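Local structure of UPF0135 protein SA1388 (Staphylococcus aureus subsp. aureus, 3LNL) at residues M115-M120 with V244-D249; M120-I125 with I283-G288; E52-A57 with I88-Q93. The protein is of unknown function but belongs to the GTP cyclohydrolase I type 2/NIF3 family, forms a toroid-shaped homohexamer and carries a dinuclear zinc centre. The protein carries 2 engineered substitutions. One frame throughout, in Å; residues are numbered along the deposited sequence. Where two conformers were deposited one is given.

Overall arrangement
From the N terminus, contact 3 comes first: it closes the short loop from helix 51-60 through strand 64-67 to helix 83-93, and is complete before the other two begin. Its centre lies about 33 to 34 Å from theirs. Contacts 1 and 2 then bridge long excursions that include the PII-like middle region. They cross along the chain, since 120-125 follows 115-120 while 283-288 follows 244-249, and they share Met120. Their centres are about 3 Å apart, and strands 240-253 and 279-285 are antiparallel neighbours in one sheet. Together they fasten helix 112-119 and its exit loop onto that sheet, whereas contact 3 pairs two helices beside the other, five-stranded sheet.

Contact 1: M115-M120 with V244-D249; sequences MLAKVM and VMAEVD. Engineered in segment 115-120: Val119 (natural residue Ala).
Val244 meets helix 112-119 through one methyl group, its CG2, which rests 4.0 Å from CB of Ala117. The valine holds CG1 opposite its carbonyl carbon (chi1 -67°), and this leaves CG2 in the tighter space between backbone N and carbonyl carbon, on the flank that looks at the helix. A beta-branched residue suits a strand here, because it offers an apolar branch close to the backbone without needing a long reach. Met245, next along, points the other way and packs against Ile128 and Gln300 on the far face of the sheet. Ala246 returns to the helix side, with its CB 4.5 Å from Ala117 CB. The CA atoms of these two alanines come within 7.1 Å, an approach that their small side chains allow.

The arrangement is a helix laid on a beta sheet in the NIF3 fold. Helix 112-119 precedes the PII-like insertion and strand 240-253 follows it, so the contact joins parts of the chain that this insertion separates. Ile125 and Ile285, from the strands flanking 240-253, also touch Ala117, and the methyl group is thus received by three strands rather than one. No hydrogen bond crosses between the two segments: the cohesion is apolar, and the strand spends its polar backbone on its neighbours, Ala246 pairing with Ile283. After Ala246 the strand draws off from the helix: Glu247 OE2 bonds to Asn124 ND2, Val248 lies against Phe257 and Ile283, and at Asp249 the chain turns a corner.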
# COMPACT_ATOMS: atom_id res chain seq x y z
N MET B 115 -24.08 17.55 23.18
CA MET B 115 -24.26 19.00 23.29
C MET B 115 -25.11 19.59 22.18
O MET B 115 -26.02 20.39 22.43
CB MET B 115 -22.91 19.71 23.30
CG MET B 115 -22.10 19.45 24.57
SD MET B 115 -20.44 19.96 24.31
CE MET B 115 -19.57 19.24 25.74
N LEU B 116 -24.83 19.18 20.95
CA LEU B 116 -25.64 19.59 19.81
C LEU B 116 -27.11 19.19 19.97
O LEU B 116 -28.01 20.01 19.83
CB LEU B 116 -25.05 19.06 18.50
CG LEU B 116 -23.83 19.85 18.02
CD1 LEU B 116 -23.10 19.04 16.91
CD2 LEU B 116 -24.22 21.30 17.56
N ALA B 117 -27.36 17.93 20.32
CA ALA B 117 -28.73 17.44 20.50
C ALA B 117 -29.48 18.20 21.58
O ALA B 117 -30.65 18.61 21.39
CB ALA B 117 -28.72 15.92 20.79
N LYS B 118 -28.80 18.46 22.68
CA LYS B 118 -29.37 19.23 23.79
C LYS B 118 -29.70 20.65 23.36
O LYS B 118 -30.79 21.11 23.61
CB LYS B 118 -28.42 19.22 25.00
CG LYS B 118 -28.42 17.89 25.79
CD LYS B 118 -29.76 17.68 26.51
CE LYS B 118 -29.73 16.52 27.51
NZ LYS B 118 -31.15 16.08 27.81
N VAL B 119 -28.80 21.31 22.63
CA VAL B 119 -29.08 22.67 22.17
C VAL B 119 -30.24 22.72 21.15
O VAL B 119 -30.98 23.68 21.07
CB VAL B 119 -27.83 23.33 21.57
CG1 VAL B 119 -28.17 24.75 21.08
CG2 VAL B 119 -26.79 23.37 22.55
N MET B 120 -30.42 21.63 20.42
CA MET B 120 -31.57 21.49 19.53
C MET B 120 -32.88 21.13 20.20
O MET B 120 -33.90 21.10 19.53
CB MET B 120 -31.26 20.46 18.46
CG MET B 120 -30.15 20.88 17.54
SD MET B 120 -29.77 19.55 16.42
CE MET B 120 -28.13 20.01 15.81
N VAL B 244 -24.77 10.90 17.78
CA VAL B 244 -25.93 10.50 18.55
C VAL B 244 -27.14 10.33 17.65
O VAL B 244 -27.26 10.98 16.58
CB VAL B 244 -26.29 11.54 19.66
CG1 VAL B 244 -25.18 11.56 20.75
CG2 VAL B 244 -26.62 12.95 19.08
N MET B 245 -28.08 9.50 18.11
CA MET B 245 -29.43 9.45 17.55
C MET B 245 -30.30 10.06 18.60
O MET B 245 -30.15 9.75 19.77
CB MET B 245 -29.91 8.00 17.26
CG MET B 245 -31.21 7.93 16.43
SD MET B 245 -30.93 8.27 14.64
CE MET B 245 -29.97 6.78 14.18
N ALA B 246 -31.27 10.88 18.18
CA ALA B 246 -32.22 11.46 19.09
C ALA B 246 -33.55 11.70 18.34
O ALA B 246 -33.66 11.38 17.15
CB ALA B 246 -31.67 12.77 19.62
N GLU B 247 -34.54 12.25 19.04
CA GLU B 247 -35.83 12.57 18.43
C GLU B 247 -36.34 13.95 18.80
O GLU B 247 -36.00 14.50 19.88
CB GLU B 247 -36.95 11.53 18.72
CG GLU B 247 -36.61 10.37 19.51
CD GLU B 247 -37.85 9.59 19.93
OE1 GLU B 247 -38.53 8.98 19.06
OE2 GLU B 247 -38.20 9.66 21.12
N VAL B 248 -37.15 14.50 17.91
CA VAL B 248 -37.89 15.73 18.20
C VAL B 248 -39.02 15.31 19.08
O VAL B 248 -39.42 14.12 19.08
CB VAL B 248 -38.38 16.46 16.95
CG1 VAL B 248 -37.19 17.13 16.28
CG2 VAL B 248 -39.08 15.52 15.97
N ASP B 249 -39.46 16.25 19.92
CA ASP B 249 -40.59 16.06 20.81
C ASP B 249 -41.80 15.64 20.00
O ASP B 249 -42.48 14.66 20.34
CB ASP B 249 -40.94 17.39 21.51
CG ASP B 249 -39.97 17.74 22.62
OD1 ASP B 249 -39.79 18.95 22.93
OD2 ASP B 249 -39.37 16.80 23.21

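Contact 2: M120-I125 with I283-G288; sequences MGLKNI and IAIIGG
The forked end of Leu122 bridges the outer methyls of Ile283 and Ile285, two residues of strand 279-285 that face it from the same side of the sheet. It can do so because helix 112-119 has just been ended by a Schellman motif. Gly121 takes a positive phi (77°), a conformation that glycine adopts without strain, and the chain turns so that the leucine is directed at the strand. The C-terminal end of the helix is tied further by a hydrogen bond from Lys264 NZ to Met120 O.

Of the two methyl groups of Leu122, CD1 touches both isoleucines and CD2 only Ile283. CD1 meets CD1 of Ile285 tip to tip at 3.7 Å, while CD2 lies 3.9 Å from CD1 of Ile283. The leucine and Ile283 cross at about a right angle, and Leu122 CD1 is also 4.1 Å from Ile283 CD1, so that this one isoleucine methyl is straddled by the fork. With CG placed opposite the carbonyl carbon (chi1 -52°), the leucine stretches out from its loop and covers a backbone separation that is 8.7 Å even between the nearest CA atoms, those of Leu122 and Ile283. Isoleucine suits the strand positions well: branching at CB fits the extended backbone, and the longer arm carries CD1 outward to the loop.

All four touching residues are buried, and no hydrogen bond passes between the segments. Val304 and Val306 of the adjoining parallel strand also lie against Ile283, while Leu116 and Asn113 of the helix border Ile285, whose side chain is about 10 Å from a bound zinc ion. Met120, unbranched and extended beyond CG, reaches the end of Ile285, its SD 3.9 Å from Ile285 CD1.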
# COMPACT_ATOMS: atom_id res chain seq x y z
N MET B 120 -30.42 21.63 20.42
CA MET B 120 -31.57 21.49 19.53
C MET B 120 -32.88 21.13 20.20
O MET B 120 -33.90 21.10 19.53
CB MET B 120 -31.26 20.46 18.46
CG MET B 120 -30.15 20.88 17.54
SD MET B 120 -29.77 19.55 16.42
CE MET B 120 -28.13 20.01 15.81
N GLY B 121 -32.84 20.87 21.51
CA GLY B 121 -34.04 20.53 22.27
C GLY B 121 -34.54 19.12 22.08
O GLY B 121 -35.70 18.86 22.29
N LEU B 122 -33.65 18.21 21.67
CA LEU B 122 -34.05 16.85 21.33
C LEU B 122 -34.13 15.99 22.57
O LEU B 122 -33.57 16.34 23.61
CB LEU B 122 -33.12 16.21 20.32
CG LEU B 122 -32.87 17.06 19.07
CD1 LEU B 122 -31.90 16.36 18.12
CD2 LEU B 122 -34.20 17.45 18.38
N LYS B 123 -34.84 14.87 22.43
CA LYS B 123 -35.09 13.90 23.50
C LYS B 123 -34.48 12.56 23.10
O LYS B 123 -34.08 12.37 21.95
CB LYS B 123 -36.60 13.68 23.69
CG LYS B 123 -37.41 14.91 24.07
CD LYS B 123 -37.03 15.47 25.43
CE LYS B 123 -37.90 16.61 25.85
NZ LYS B 123 -37.49 17.04 27.20
N ASN B 124 -34.44 11.66 24.08
CA ASN B 124 -34.05 10.26 23.89
C ASN B 124 -32.72 10.13 23.17
O ASN B 124 -32.61 9.43 22.18
CB ASN B 124 -35.18 9.48 23.17
CG ASN B 124 -36.45 9.41 24.03
OD1 ASN B 124 -36.38 9.39 25.25
ND2 ASN B 124 -37.61 9.39 23.38
N ILE B 125 -31.73 10.88 23.65
CA ILE B 125 -30.48 11.01 22.96
C ILE B 125 -29.58 9.83 23.32
O ILE B 125 -29.37 9.56 24.51
CB ILE B 125 -29.75 12.31 23.37
CG1 ILE B 125 -30.63 13.54 23.09
CG2 ILE B 125 -28.43 12.46 22.55
CD1 ILE B 125 -30.12 14.84 23.74
N ILE B 283 -33.37 11.77 14.42
CA ILE B 283 -32.32 12.63 13.94
C ILE B 283 -30.97 12.02 14.31
O ILE B 283 -30.72 11.71 15.45
CB ILE B 283 -32.50 14.00 14.60
CG1 ILE B 283 -33.92 14.57 14.18
CG2 ILE B 283 -31.40 14.98 14.16
CD1 ILE B 283 -34.61 15.18 15.27
N ALA B 284 -30.08 11.83 13.33
CA ALA B 284 -28.70 11.45 13.62
C ALA B 284 -27.87 12.73 13.49
O ALA B 284 -28.07 13.49 12.53
CB ALA B 284 -28.23 10.39 12.64
N ILE B 285 -26.92 12.92 14.39
CA ILE B 285 -26.07 14.13 14.42
C ILE B 285 -24.61 13.76 14.56
O ILE B 285 -24.23 13.06 15.48
CB ILE B 285 -26.41 15.04 15.60
CG1 ILE B 285 -27.85 15.53 15.56
CG2 ILE B 285 -25.48 16.28 15.59
CD1 ILE B 285 -28.36 15.97 16.95
N ILE B 286 -23.81 14.21 13.59
CA ILE B 286 -22.35 14.19 13.71
C ILE B 286 -21.85 15.61 13.43
O ILE B 286 -21.80 16.08 12.30
CB ILE B 286 -21.64 13.15 12.84
CG1 ILE B 286 -22.11 11.76 13.19
CG2 ILE B 286 -20.08 13.27 13.05
CD1 ILE B 286 -21.56 10.67 12.34
N GLY B 287 -21.51 16.32 14.49
CA GLY B 287 -21.04 17.69 14.29
C GLY B 287 -19.70 17.69 13.64
O GLY B 287 -18.94 16.78 13.84
N GLY B 288 -19.42 18.74 12.88
CA GLY B 288 -18.14 18.87 12.18
C GLY B 288 -18.30 18.52 10.71
O GLY B 288 -18.94 19.27 9.95

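Contact 3: E52-A57 with I88-Q93; sequences EVVNEA and IRKLIQ
Val54 sets its two methyl groups astride the end of Leu91: CG2 is 3.8 Å and CG1 3.9 Å from Leu91 CD2, the side chains crossing at about a right angle. The leucine itself leaves its helix pointing past the neighbour, and its branched end makes up the distance. On the other flank, Val54 CG1 also touches the aliphatic part of Lys90, 3.9 Å from CG, where the two side chains cross obliquely. Valine suits this position because its two methyls, both near the backbone, let it meet Leu91 and Lys90 together. The axes approach to 10.1 Å.

Lys90 does two jobs. Its CG is turned opposite the backbone N (chi1 -172°), which sends the chain across the gap, its CG against Val54 and the rest of the chain onward to Asn55. There NZ donates a 2.7 Å hydrogen bond to Asn55 OD1, lying in the carbonyl plane on a lone pair, with a C=O...N angle of 141°. A polar pair is well placed at this partly exposed margin, beside the buried Val54 and Leu91.

Ile92 of helix 83-93 packs on Ile92 of a second subunit. The helices run nearly parallel, 14° apart, as expected for two successive beta-alpha-beta crossovers: helix 51-60 links parallel strands 43-46 and 64-67, and helix 83-93 links 64-67 to 97-100. Ile65 of the shared strand underlies both, touching Val53, Ala57 and Leu91.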
# COMPACT_ATOMS: atom_id res chain seq x y z
N GLU B 52 -6.72 35.55 18.37
CA GLU B 52 -7.62 36.31 19.25
C GLU B 52 -7.91 35.53 20.53
O GLU B 52 -7.99 36.11 21.61
CB GLU B 52 -8.92 36.73 18.54
CG GLU B 52 -8.72 37.84 17.46
CD GLU B 52 -9.99 38.22 16.66
OE1 GLU B 52 -10.99 37.46 16.61
OE2 GLU B 52 -9.96 39.32 16.04
N VAL B 53 -8.02 34.20 20.43
CA VAL B 53 -8.28 33.39 21.62
C VAL B 53 -7.07 33.46 22.59
O VAL B 53 -7.24 33.58 23.81
CB VAL B 53 -8.64 31.95 21.26
CG1 VAL B 53 -8.66 31.02 22.54
CG2 VAL B 53 -9.99 31.95 20.55
N VAL B 54 -5.87 33.42 22.04
CA VAL B 54 -4.68 33.51 22.84
C VAL B 54 -4.62 34.89 23.54
O VAL B 54 -4.34 34.94 24.74
CB VAL B 54 -3.39 33.24 22.01
CG1 VAL B 54 -2.15 33.31 22.90
CG2 VAL B 54 -3.50 31.89 21.31
N ASN B 55 -4.98 35.95 22.82
CA ASN B 55 -4.99 37.30 23.36
C ASN B 55 -6.00 37.41 24.45
O ASN B 55 -5.77 38.10 25.44
CB ASN B 55 -5.28 38.34 22.28
CG ASN B 55 -4.11 38.53 21.31
OD1 ASN B 55 -2.97 38.29 21.67
ND2 ASN B 55 -4.39 39.05 20.13
N GLU B 56 -7.14 36.75 24.26
CA GLU B 56 -8.20 36.73 25.28
C GLU B 56 -7.72 36.00 26.58
O GLU B 56 -7.97 36.47 27.69
CB GLU B 56 -9.46 36.08 24.68
CG GLU B 56 -10.67 35.86 25.64
CD GLU B 56 -11.76 35.02 24.98
OE1 GLU B 56 -12.88 35.14 25.43
OE2 GLU B 56 -11.52 34.23 24.01
N ALA B 57 -7.02 34.89 26.45
CA ALA B 57 -6.46 34.19 27.64
C ALA B 57 -5.49 35.08 28.38
O ALA B 57 -5.58 35.21 29.60
CB ALA B 57 -5.78 32.88 27.25
N ILE B 88 1.46 29.76 17.76
CA ILE B 88 2.16 28.79 18.58
C ILE B 88 3.25 29.53 19.37
O ILE B 88 3.45 29.28 20.57
CB ILE B 88 2.75 27.68 17.69
CG1 ILE B 88 1.65 26.82 17.06
CG2 ILE B 88 3.76 26.82 18.49
CD1 ILE B 88 2.19 25.95 15.82
N ARG B 89 3.99 30.41 18.68
CA ARG B 89 5.02 31.24 19.32
C ARG B 89 4.43 32.14 20.43
O ARG B 89 5.04 32.30 21.47
CB ARG B 89 5.78 32.10 18.30
CG ARG B 89 6.58 31.27 17.26
CD ARG B 89 7.03 32.08 16.06
NE ARG B 89 7.83 33.22 16.49
CZ ARG B 89 9.12 33.18 16.83
NH1 ARG B 89 9.88 32.07 16.69
NH2 ARG B 89 9.69 34.28 17.23
N LYS B 90 3.26 32.70 20.20
CA LYS B 90 2.66 33.54 21.21
C LYS B 90 2.29 32.74 22.46
O LYS B 90 2.51 33.22 23.56
CB LYS B 90 1.46 34.32 20.64
CG LYS B 90 0.90 35.40 21.64
CD LYS B 90 0.49 36.67 20.95
CE LYS B 90 0.28 37.86 21.87
NZ LYS B 90 -0.46 38.87 21.04
N LEU B 91 1.78 31.51 22.29
CA LEU B 91 1.45 30.61 23.42
C LEU B 91 2.71 30.40 24.25
O LEU B 91 2.72 30.57 25.47
CB LEU B 91 0.91 29.25 22.92
CG LEU B 91 -0.50 29.32 22.32
CD1 LEU B 91 -0.88 28.10 21.41
CD2 LEU B 91 -1.52 29.52 23.47
N ILE B 92 3.79 30.06 23.55
CA ILE B 92 5.02 29.72 24.21
C ILE B 92 5.63 30.94 24.89
O ILE B 92 6.08 30.88 26.03
CB ILE B 92 6.01 29.04 23.22
CG1 ILE B 92 5.45 27.68 22.82
CG2 ILE B 92 7.39 28.88 23.88
CD1 ILE B 92 6.16 26.99 21.58
N GLN B 93 5.60 32.05 24.22
CA GLN B 93 6.24 33.19 24.75
C GLN B 93 5.51 33.73 25.99
O GLN B 93 6.15 34.32 26.86
CB GLN B 93 6.37 34.26 23.67
CG GLN B 93 7.52 33.88 22.75
CD GLN B 93 7.89 34.93 21.78
OE1 GLN B 93 7.02 35.55 21.19
NE2 GLN B 93 9.22 35.08 21.53